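Local coordinates for protein Alpha/beta fold hydrolase (Pseudomonas aeruginosa, PDB 6I8W) that hydrolyses membrane phospholipids as a membrane-bound phospholipase A and virulence factor, and probably also has monoacylglycerol lipase activity, at residues His69-Asp74 against Ala226-Gln231; Leu94-Phe99 against Asn136-His141; Asn182-Arg187 against Leu196-Val201. All blocks are in the same frame, centred on the assembly; numbering follows the deposited sequence.

From the N terminus, the chain leaves strand 64-68 into the loop that holds 69-74, and contact 1 is closed only when helix 208-234 brings 226-231 against it. Contacts 2 and 3 both nest inside that long loop, in series: contact 2 joins the loop after strand 90-94 to the start of helix 138-149, and contact 3 folds 182-187, between helices 172-177 and 191-199, onto the second of these helices. Contacts 1 and 2 touch, with His69 NE2 probably hydrogen-bonded to Leu96 N; contacts 1 and 3 touch where Phe229 packs on Asn182. Contacts 1 and 2 thus tie loops that follow sheet strands to helices, whereas contact 3 joins helix-flanking pieces.

Contact 1: residues His69-Asp74 against Ala226-Gln231; sequences HGFGAD and AQIFEQ. With MYR (myristic acid), chain C.
One face of the Phe71 ring takes the edge of Phe229, whose CD1 sits 3.7 Å above the ring plane, over its centre, while CG2 of Ile228 lies at the Phe71 edge, 4.1 Å from Phe71 CE1. Phe71 CE1 in turn lies in plane at the Phe229 edge. This T-shaped pair, with ring centroids 5.1 Å apart and planes at 73°, joins the loop after strand 64-68 of the alpha/beta-hydrolase fold to helix 208-234. Within the loop, one face of the His69 ring carries Ala73 O, 3.3 Å above the plane and toward the rim, with Asp74 CA beside it.

Phe229 also brings its CB to 3.7 Å from Phe71 CZ, so the helix meets the ring with CB as well as the CD1 edge. Phe71 reaches across because its CG stands anti to the backbone N (chi1 174°), carrying the ring out toward the helix; Asn225 and Leu232 of the same helix touch it too.

The loop is shaped by a type II turn from Gly70 to Ala73, with Gly72 at positive phi. Beside it lies the myristic acid, its C3 3.9 Å from Ala73 CB. Gly70 O is gripped twice, by Ala73 N at 3.2 Å and by the imidazole of His69, whose ND1 donates to Gly70 O over 2.8 Å with the acceptor lying in the ring plane.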
loop_
_atom_site.group_PDB
_atom_site.type_symbol
_atom_site.label_atom_id
_atom_site.label_comp_id
_atom_site.label_asym_id
_atom_site.label_seq_id
_atom_site.Cartn_x
_atom_site.Cartn_y
_atom_site.Cartn_z
ATOM N N HIS A 69 2.419 1.514 0.002
ATOM C CA HIS A 69 1.325 0.552 -0.101
ATOM C C HIS A 69 1.815 -0.874 -0.435
ATOM O O HIS A 69 2.987 -1.090 -0.783
ATOM C CB HIS A 69 0.353 1.025 -1.182
ATOM C CG HIS A 69 0.961 1.001 -2.548
ATOM N ND1 HIS A 69 1.114 -0.171 -3.264
ATOM C CD2 HIS A 69 1.519 1.978 -3.305
ATOM C CE1 HIS A 69 1.709 0.090 -4.417
ATOM N NE2 HIS A 69 1.967 1.389 -4.471
ATOM N N GLY A 70 0.896 -1.836 -0.389
ATOM C CA GLY A 70 1.243 -3.217 -0.652
ATOM C C GLY A 70 0.887 -3.687 -2.052
ATOM O O GLY A 70 0.572 -2.886 -2.926
ATOM N N PHE A 71 0.956 -4.998 -2.257
ATOM C CA PHE A 71 0.748 -5.600 -3.566
ATOM C C PHE A 71 -0.653 -5.308 -4.108
ATOM O O PHE A 71 -1.641 -5.483 -3.407
ATOM C CB PHE A 71 0.967 -7.115 -3.499
ATOM C CG PHE A 71 0.625 -7.822 -4.780
ATOM C CD1 PHE A 71 1.524 -7.846 -5.836
ATOM C CD2 PHE A 71 -0.612 -8.428 -4.946
ATOM C CE1 PHE A 71 1.211 -8.486 -7.028
ATOM C CE2 PHE A 71 -0.945 -9.060 -6.130
ATOM C CZ PHE A 71 -0.029 -9.097 -7.179
ATOM N N GLY A 72 -0.724 -4.844 -5.349
ATOM C CA GLY A 72 -2.001 -4.617 -5.995
ATOM C C GLY A 72 -2.717 -3.373 -5.511
ATOM O O GLY A 72 -3.765 -3.024 -6.055
ATOM N N ALA A 73 -2.154 -2.705 -4.501
ATOM C CA ALA A 73 -2.759 -1.502 -3.924
ATOM C C ALA A 73 -2.176 -0.224 -4.538
ATOM O O ALA A 73 -1.498 -0.267 -5.562
ATOM C CB ALA A 73 -2.566 -1.492 -2.363
ATOM N N ASP A 74 -2.437 0.918 -3.908
ATOM C CA ASP A 74 -1.894 2.188 -4.383
ATOM C C ASP A 74 -1.906 3.212 -3.250
ATOM O O ASP A 74 -2.287 2.899 -2.119
ATOM C CB ASP A 74 -2.665 2.722 -5.609
ATOM C CG ASP A 74 -4.163 2.932 -5.342
ATOM O OD1 ASP A 74 -4.540 3.428 -4.265
ATOM O OD2 ASP A 74 -4.970 2.627 -6.233
ATOM N N ALA A 226 -0.344 -10.440 -11.784
ATOM C CA ALA A 226 0.054 -11.837 -11.635
ATOM C C ALA A 226 1.534 -12.029 -11.968
ATOM O O ALA A 226 2.229 -12.832 -11.342
ATOM C CB ALA A 226 -0.813 -12.737 -12.523
ATOM N N GLN A 227 2.003 -11.298 -12.972
ATOM C CA GLN A 227 3.406 -11.367 -13.388
ATOM C C GLN A 227 4.321 -10.797 -12.297
ATOM O O GLN A 227 5.352 -11.379 -11.957
ATOM C CB GLN A 227 3.595 -10.615 -14.710
ATOM C CG GLN A 227 4.980 -10.032 -14.941
ATOM C CD GLN A 227 5.088 -9.333 -16.295
ATOM O OE1 GLN A 227 6.015 -8.554 -16.535
ATOM N NE2 GLN A 227 4.133 -9.606 -17.184
ATOM N N ILE A 228 3.931 -9.663 -11.733
ATOM C CA ILE A 228 4.676 -9.102 -10.616
ATOM C C ILE A 228 4.675 -10.068 -9.431
ATOM O O ILE A 228 5.709 -10.272 -8.797
ATOM C CB ILE A 228 4.112 -7.742 -10.172
ATOM C CG1 ILE A 228 4.402 -6.672 -11.226
ATOM C CG2 ILE A 228 4.736 -7.306 -8.839
ATOM C CD1 ILE A 228 3.846 -5.302 -10.852
ATOM N N PHE A 229 3.524 -10.670 -9.140
ATOM C CA PHE A 229 3.430 -11.591 -8.006
ATOM C C PHE A 229 4.395 -12.763 -8.193
ATOM O O PHE A 229 4.999 -13.243 -7.231
ATOM C CB PHE A 229 2.001 -12.114 -7.820
ATOM C CG PHE A 229 1.767 -12.764 -6.474
ATOM C CD1 PHE A 229 1.355 -12.009 -5.390
ATOM C CD2 PHE A 229 1.992 -14.122 -6.291
ATOM C CE1 PHE A 229 1.153 -12.601 -4.146
ATOM C CE2 PHE A 229 1.796 -14.720 -5.059
ATOM C CZ PHE A 229 1.378 -13.960 -3.981
ATOM N N GLU A 230 4.559 -13.203 -9.436
ATOM C CA GLU A 230 5.482 -14.297 -9.728
ATOM C C GLU A 230 6.931 -13.884 -9.470
ATOM O O GLU A 230 7.728 -14.676 -8.966
ATOM C CB GLU A 230 5.306 -14.782 -11.168
ATOM C CG GLU A 230 4.586 -16.107 -11.252
ATOM C CD GLU A 230 5.254 -17.176 -10.406
ATOM O OE1 GLU A 230 6.397 -17.566 -10.726
ATOM O OE2 GLU A 230 4.636 -17.616 -9.412
ATOM N N GLN A 231 7.269 -12.643 -9.807
ATOM C CA GLN A 231 8.580 -12.101 -9.461
ATOM C C GLN A 231 8.783 -12.031 -7.944
ATOM O O GLN A 231 9.871 -12.294 -7.446
ATOM C CB GLN A 231 8.769 -10.713 -10.065
ATOM C CG GLN A 231 8.910 -10.701 -11.579
ATOM C CD GLN A 231 9.432 -9.372 -12.069
ATOM O OE1 GLN A 231 10.184 -8.701 -11.364
ATOM N NE2 GLN A 231 9.026 -8.972 -13.268
HETATM C C1 MYR C . -3.058 -5.451 -0.049
HETATM O O1 MYR C . -2.292 -4.658 0.546
HETATM O O2 MYR C . -2.713 -6.616 -0.351
HETATM C C2 MYR C . -4.483 -5.017 -0.338
HETATM C C3 MYR C . -4.698 -3.579 0.133
HETATM C C4 MYR C . -6.180 -3.217 0.177
HETATM C C5 MYR C . -6.794 -3.154 -1.212
HETATM C C6 MYR C . -8.193 -2.557 -1.129
HETATM C C7 MYR C . -8.298 -1.244 -1.900
HETATM C C8 MYR C . -9.125 -0.222 -1.125
HETATM C C9 MYR C . -10.045 0.589 -2.036
HETATM C C10 MYR C . -9.547 2.022 -2.174
HETATM C C11 MYR C . -10.597 2.934 -2.801
HETATM C C12 MYR C . -9.955 4.229 -3.286
HETATM C C13 MYR C . -10.944 5.382 -3.224
HETATM C C14 MYR C . -10.259 6.631 -2.718
#

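Contact 2: residues Leu94-Phe99 against Asn136-His141; sequences LDLPGF and NSMGGH
Leu96 opens a type II turn that ends at Phe99, closed by Phe99 N to Leu96 O, and the CA of Leu96 faces that of Gly139 at 8.6 Å, too far for backbone pairing, so side chains bridge the gap. Met138 does most of this. Its chain runs out extended from the helix start through chi1 and chi2, then bends at chi3 (70°) to bring the methyl CE against both partners. Leu96 meets it tip to tip, CD1 to Met138 CE at 3.6 Å.

Ser137, just before Met138, has a positive phi of 57°, the strained backbone of what is probably the nucleophile elbow (GxSxG) of an alpha/beta hydrolase. In one of its two conformers its OG is placed to hydrogen-bond His286 NE2, consistent with a Ser-His-Asp triad completed by Asp258. Met138 also touches Leu232, and Phe99 touches Asn225 and Ile228, all of helix 208-234.

Phe99 and Met138 approach from opposite directions. Phe99 CE2 is 3.7 Å from Met138 CE, about a right angle round the methyl from Leu96 CD1. The sulfur makes a Met-aromatic contact: Met138 SD stands 5.2 Å from the Phe99 centroid, obliquely, 53° off the ring normal.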
loop_
_atom_site.group_PDB
_atom_site.type_symbol
_atom_site.label_atom_id
_atom_site.label_comp_id
_atom_site.label_asym_id
_atom_site.label_seq_id
_atom_site.Cartn_x
_atom_site.Cartn_y
_atom_site.Cartn_z
ATOM N N LEU A 94 3.506 7.345 -2.140
ATOM C CA LEU A 94 3.732 7.127 -3.577
ATOM C C LEU A 94 3.007 5.888 -4.113
ATOM O O LEU A 94 2.671 4.963 -3.355
ATOM C CB LEU A 94 5.244 6.999 -3.902
ATOM C CG LEU A 94 5.919 5.631 -3.698
ATOM C CD1 LEU A 94 7.353 5.624 -4.270
ATOM C CD2 LEU A 94 5.931 5.225 -2.217
ATOM N N ASP A 95 2.763 5.892 -5.425
ATOM C CA ASP A 95 2.443 4.682 -6.155
ATOM C C ASP A 95 3.754 4.035 -6.560
ATOM O O ASP A 95 4.525 4.621 -7.327
ATOM C CB ASP A 95 1.610 4.963 -7.417
ATOM C CG ASP A 95 0.180 5.365 -7.102
ATOM O OD1 ASP A 95 -0.313 4.992 -6.020
ATOM O OD2 ASP A 95 -0.446 6.025 -7.959
ATOM N N LEU A 96 4.018 2.833 -6.073
ATOM C CA LEU A 96 5.209 2.118 -6.545
ATOM C C LEU A 96 5.114 1.877 -8.046
ATOM O O LEU A 96 4.023 1.636 -8.561
ATOM C CB LEU A 96 5.359 0.787 -5.807
ATOM C CG LEU A 96 5.686 0.910 -4.310
ATOM C CD1 LEU A 96 5.430 -0.415 -3.615
ATOM C CD2 LEU A 96 7.140 1.345 -4.103
ATOM N N PRO A 97 6.254 1.979 -8.762
ATOM C CA PRO A 97 6.319 1.497 -10.138
ATOM C C PRO A 97 5.673 0.117 -10.242
ATOM O O PRO A 97 5.876 -0.720 -9.345
ATOM C CB PRO A 97 7.832 1.432 -10.420
ATOM C CG PRO A 97 8.395 2.519 -9.548
ATOM C CD PRO A 97 7.552 2.507 -8.295
ATOM N N GLY A 98 4.886 -0.090 -11.296
ATOM C CA GLY A 98 4.100 -1.300 -11.460
ATOM C C GLY A 98 2.653 -1.165 -10.985
ATOM O O GLY A 98 1.807 -1.981 -11.356
ATOM N N PHE A 99 2.363 -0.121 -10.201
ATOM C CA PHE A 99 1.054 0.027 -9.539
ATOM C C PHE A 99 0.467 1.433 -9.651
ATOM O O PHE A 99 1.166 2.378 -10.018
ATOM C CB PHE A 99 1.175 -0.368 -8.047
ATOM C CG PHE A 99 1.694 -1.763 -7.847
ATOM C CD1 PHE A 99 0.843 -2.860 -7.970
ATOM C CD2 PHE A 99 3.047 -1.985 -7.604
ATOM C CE1 PHE A 99 1.328 -4.159 -7.831
ATOM C CE2 PHE A 99 3.541 -3.282 -7.460
ATOM C CZ PHE A 99 2.679 -4.370 -7.572
ATOM N N ASN A 136 2.935 -1.176 4.282
ATOM C CA ASN A 136 2.014 -2.283 4.482
ATOM C C ASN A 136 2.314 -3.455 3.538
ATOM O O ASN A 136 2.448 -3.271 2.324
ATOM C CB ASN A 136 0.576 -1.797 4.283
ATOM C CG ASN A 136 -0.438 -2.935 4.228
ATOM O OD1 ASN A 136 -1.072 -3.157 3.200
ATOM N ND2 ASN A 136 -0.605 -3.646 5.340
ATOM N N SER A 137 2.388 -4.654 4.109
ATOM C CA SER A 137 2.544 -5.875 3.324
ATOM C C SER A 137 3.786 -5.835 2.427
ATOM O O SER A 137 4.899 -5.702 2.912
ATOM C CB SER A 137 1.272 -6.105 2.510
ATOM O OG SER A 137 1.171 -7.441 2.059
ATOM N N MET A 138 3.589 -5.962 1.113
ATOM C CA MET A 138 4.718 -5.857 0.171
ATOM C C MET A 138 5.502 -4.545 0.380
ATOM O O MET A 138 6.722 -4.517 0.273
ATOM C CB MET A 138 4.237 -5.936 -1.282
ATOM C CG MET A 138 5.379 -5.801 -2.302
ATOM S SD MET A 138 4.801 -5.494 -3.985
ATOM C CE MET A 138 4.181 -3.812 -3.834
ATOM N N GLY A 139 4.783 -3.459 0.669
ATOM C CA GLY A 139 5.411 -2.173 0.939
ATOM C C GLY A 139 6.212 -2.160 2.241
ATOM O O GLY A 139 7.195 -1.434 2.380
ATOM N N GLY A 140 5.786 -2.964 3.210
ATOM C CA GLY A 140 6.546 -3.110 4.445
ATOM C C GLY A 140 7.821 -3.896 4.196
ATOM O O GLY A 140 8.866 -3.611 4.774
ATOM N N HIS A 141 7.726 -4.901 3.328
ATOM C CA HIS A 141 8.894 -5.691 2.935
ATOM C C HIS A 141 9.950 -4.751 2.333
ATOM O O HIS A 141 11.128 -4.787 2.699
ATOM C CB HIS A 141 8.484 -6.786 1.939
ATOM C CG HIS A 141 9.526 -7.844 1.721
ATOM N ND1 HIS A 141 9.285 -8.982 0.978
ATOM C CD2 HIS A 141 10.804 -7.941 2.156
ATOM C CE1 HIS A 141 10.374 -9.734 0.963
ATOM N NE2 HIS A 141 11.311 -9.124 1.666
#

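Contact 3: residues Asn182-Arg187 against Leu196-Val201; sequences NPLVVR and LDFVFV. With BOG (octyl beta-D-glucopyranoside), chain D.
Pro183 reaches Phe198 with its ring carbons. Its CB lies 3.7 Å from Phe198 CD2, near the root of the aromatic ring, and the next atom, CG, is centred over the face: 3.8 Å from the centroid and 6° off the ring normal, a CH-pi contact from almost straight above. From CG the ring atoms CE2 and CZ of Phe198 are equally close, so the proline carbon covers the ring as a whole. A trans chi1 of -167° throws the Phe198 ring out from helix 191-199 toward the turn.

Leu184 covers the edge: Leu184 CD2 lies near the plane of the Phe198 ring, 4.2 Å from Phe198 CD2, and is also 4.5 Å from Val199 CG1. The nearest atoms of the Leu184 side chain and the bound myristic acid are about 4 Å apart, so this turn borders the fatty-acid site. Pro183 occupies the second position of a type I turn from Asn182 to Val185, with Asn182 OD1 accepting from Leu184 N at 3.0 Å, an Asx turn whose donor stands above the carbonyl plane.

Phe200, just past the helix end, packs on the tail of the bound octyl glucoside, CE2 to C7' at 3.7 Å. The turn sits between helices: Asn182 and Pro183 touch helix 172-177, while Val185, Val186 and Arg187 lie along helix 208-234. Val199 pairs through its backbone with His286 in the loop after strand 276-281.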
loop_
_atom_site.group_PDB
_atom_site.type_symbol
_atom_site.label_atom_id
_atom_site.label_comp_id
_atom_site.label_asym_id
_atom_site.label_seq_id
_atom_site.Cartn_x
_atom_site.Cartn_y
_atom_site.Cartn_z
ATOM N N ASN A 182 -5.020 -17.516 -5.604
ATOM C CA ASN A 182 -4.465 -16.264 -5.116
ATOM C C ASN A 182 -5.561 -15.210 -5.121
ATOM O O ASN A 182 -5.886 -14.648 -6.167
ATOM C CB ASN A 182 -3.262 -15.827 -5.969
ATOM C CG ASN A 182 -2.567 -14.584 -5.410
ATOM O OD1 ASN A 182 -2.994 -14.016 -4.403
ATOM N ND2 ASN A 182 -1.479 -14.170 -6.060
ATOM N N PRO A 183 -6.161 -14.960 -3.946
ATOM C CA PRO A 183 -7.219 -13.956 -3.838
ATOM C C PRO A 183 -6.724 -12.550 -4.177
ATOM O O PRO A 183 -7.547 -11.684 -4.463
ATOM C CB PRO A 183 -7.645 -14.048 -2.365
ATOM C CG PRO A 183 -7.228 -15.416 -1.938
ATOM C CD PRO A 183 -5.968 -15.698 -2.688
ATOM N N LEU A 184 -5.410 -12.332 -4.157
ATOM C CA LEU A 184 -4.875 -10.985 -4.380
ATOM C C LEU A 184 -4.853 -10.620 -5.859
ATOM O O LEU A 184 -4.669 -9.458 -6.210
ATOM C CB LEU A 184 -3.469 -10.847 -3.788
ATOM C CG LEU A 184 -3.308 -11.148 -2.287
ATOM C CD1 LEU A 184 -1.885 -10.847 -1.822
ATOM C CD2 LEU A 184 -4.315 -10.388 -1.443
ATOM N N VAL A 185 -5.037 -11.614 -6.724
ATOM C CA VAL A 185 -5.114 -11.376 -8.155
ATOM C C VAL A 185 -6.553 -11.618 -8.602
ATOM O O VAL A 185 -7.040 -12.742 -8.581
ATOM C CB VAL A 185 -4.154 -12.290 -8.954
ATOM C CG1 VAL A 185 -4.344 -12.063 -10.435
ATOM C CG2 VAL A 185 -2.704 -12.010 -8.568
ATOM N N VAL A 186 -7.229 -10.546 -8.994
ATOM C CA VAL A 186 -8.658 -10.577 -9.276
ATOM C C VAL A 186 -8.908 -10.825 -10.766
ATOM O O VAL A 186 -8.797 -9.904 -11.577
ATOM C CB VAL A 186 -9.322 -9.257 -8.830
ATOM C CG1 VAL A 186 -10.815 -9.303 -9.044
ATOM C CG2 VAL A 186 -9.003 -8.983 -7.362
ATOM N N ARG A 187 -9.239 -12.069 -11.116
ATOM C CA ARG A 187 -9.405 -12.475 -12.519
ATOM C C ARG A 187 -10.789 -12.151 -13.081
ATOM O O ARG A 187 -10.936 -11.826 -14.266
ATOM C CB ARG A 187 -9.156 -13.979 -12.670
ATOM C CG ARG A 187 -7.838 -14.461 -12.101
ATOM C CD ARG A 187 -6.682 -14.056 -12.976
ATOM N NE ARG A 187 -5.451 -14.743 -12.603
ATOM C CZ ARG A 187 -4.337 -14.714 -13.330
ATOM N NH1 ARG A 187 -4.307 -14.035 -14.473
ATOM N NH2 ARG A 187 -3.256 -15.366 -12.919
ATOM N N LEU A 196 -11.887 -8.271 -0.981
ATOM C CA LEU A 196 -12.273 -7.453 0.174
ATOM C C LEU A 196 -12.541 -8.321 1.414
ATOM O O LEU A 196 -12.086 -7.990 2.519
ATOM C CB LEU A 196 -13.508 -6.614 -0.152
ATOM C CG LEU A 196 -13.421 -5.690 -1.372
ATOM C CD1 LEU A 196 -14.754 -5.009 -1.616
ATOM C CD2 LEU A 196 -12.318 -4.667 -1.185
ATOM N N ASP A 197 -13.278 -9.420 1.233
ATOM C CA ASP A 197 -13.573 -10.353 2.340
ATOM C C ASP A 197 -12.291 -10.968 2.891
ATOM O O ASP A 197 -12.191 -11.290 4.077
ATOM C CB ASP A 197 -14.518 -11.479 1.888
ATOM C CG ASP A 197 -15.901 -10.974 1.507
ATOM O OD1 ASP A 197 -16.235 -9.830 1.877
ATOM O OD2 ASP A 197 -16.654 -11.722 0.837
ATOM N N PHE A 198 -11.296 -11.103 2.023
ATOM C CA PHE A 198 -10.034 -11.745 2.381
ATOM C C PHE A 198 -9.135 -10.855 3.258
ATOM O O PHE A 198 -8.371 -11.361 4.090
ATOM C CB PHE A 198 -9.283 -12.146 1.113
ATOM C CG PHE A 198 -8.137 -13.083 1.353
ATOM C CD1 PHE A 198 -8.354 -14.342 1.889
ATOM C CD2 PHE A 198 -6.847 -12.727 0.995
ATOM C CE1 PHE A 198 -7.296 -15.217 2.097
ATOM C CE2 PHE A 198 -5.788 -13.594 1.192
ATOM C CZ PHE A 198 -6.012 -14.841 1.744
ATOM N N VAL A 199 -9.214 -9.537 3.076
ATOM C CA VAL A 199 -8.293 -8.642 3.779
ATOM C C VAL A 199 -8.969 -7.826 4.889
ATOM O O VAL A 199 -8.270 -7.239 5.713
ATOM C CB VAL A 199 -7.587 -7.660 2.808
ATOM C CG1 VAL A 199 -6.811 -8.416 1.708
ATOM C CG2 VAL A 199 -8.591 -6.696 2.203
ATOM N N PHE A 200 -10.305 -7.797 4.917
ATOM C CA PHE A 200 -11.048 -7.081 5.973
ATOM C C PHE A 200 -11.801 -8.005 6.922
ATOM O O PHE A 200 -12.484 -8.937 6.488
ATOM C CB PHE A 200 -12.080 -6.115 5.378
ATOM C CG PHE A 200 -11.494 -4.942 4.652
ATOM C CD1 PHE A 200 -10.862 -3.921 5.349
ATOM C CD2 PHE A 200 -11.607 -4.845 3.269
ATOM C CE1 PHE A 200 -10.334 -2.830 4.677
ATOM C CE2 PHE A 200 -11.085 -3.758 2.589
ATOM C CZ PHE A 200 -10.440 -2.750 3.287
ATOM N N VAL A 201 -11.745 -7.706 8.217
ATOM C CA VAL A 201 -12.694 -8.318 9.128
ATOM C C VAL A 201 -14.013 -7.546 9.057
ATOM O O VAL A 201 -15.063 -8.121 8.785
ATOM C CB VAL A 201 -12.154 -8.364 10.571
ATOM C CG1 VAL A 201 -13.232 -8.883 11.531
ATOM C CG2 VAL A 201 -10.902 -9.237 10.617
HETATM C C1 BOG D . -17.492 6.243 0.625
HETATM O O1 BOG D . -16.314 5.436 0.652
HETATM C C2 BOG D . -18.372 5.802 1.802
HETATM O O2 BOG D . -19.105 4.646 1.401
HETATM C C3 BOG D . -19.346 6.864 2.309
HETATM O O3 BOG D . -19.990 6.455 3.525
HETATM C C4 BOG D . -18.560 8.141 2.533
HETATM O O4 BOG D . -19.384 9.155 3.140
HETATM C C5 BOG D . -18.055 8.556 1.152
HETATM O O5 BOG D . -17.082 7.615 0.671
HETATM C C6 BOG D . -17.494 9.978 1.121
HETATM O O6 BOG D . -16.066 9.979 1.172
HETATM C "C1'" BOG D . -15.431 5.679 -0.439
HETATM C "C2'" BOG D . -14.083 5.047 -0.124
HETATM C "C3'" BOG D . -14.292 3.809 0.732
HETATM C "C4'" BOG D . -13.025 2.984 0.864
HETATM C "C5'" BOG D . -13.399 1.508 0.851
HETATM C "C6'" BOG D . -12.236 0.639 1.301
HETATM C "C7'" BOG D . -12.404 -0.781 0.781
HETATM C "C8'" BOG D . -13.741 -1.344 1.199
#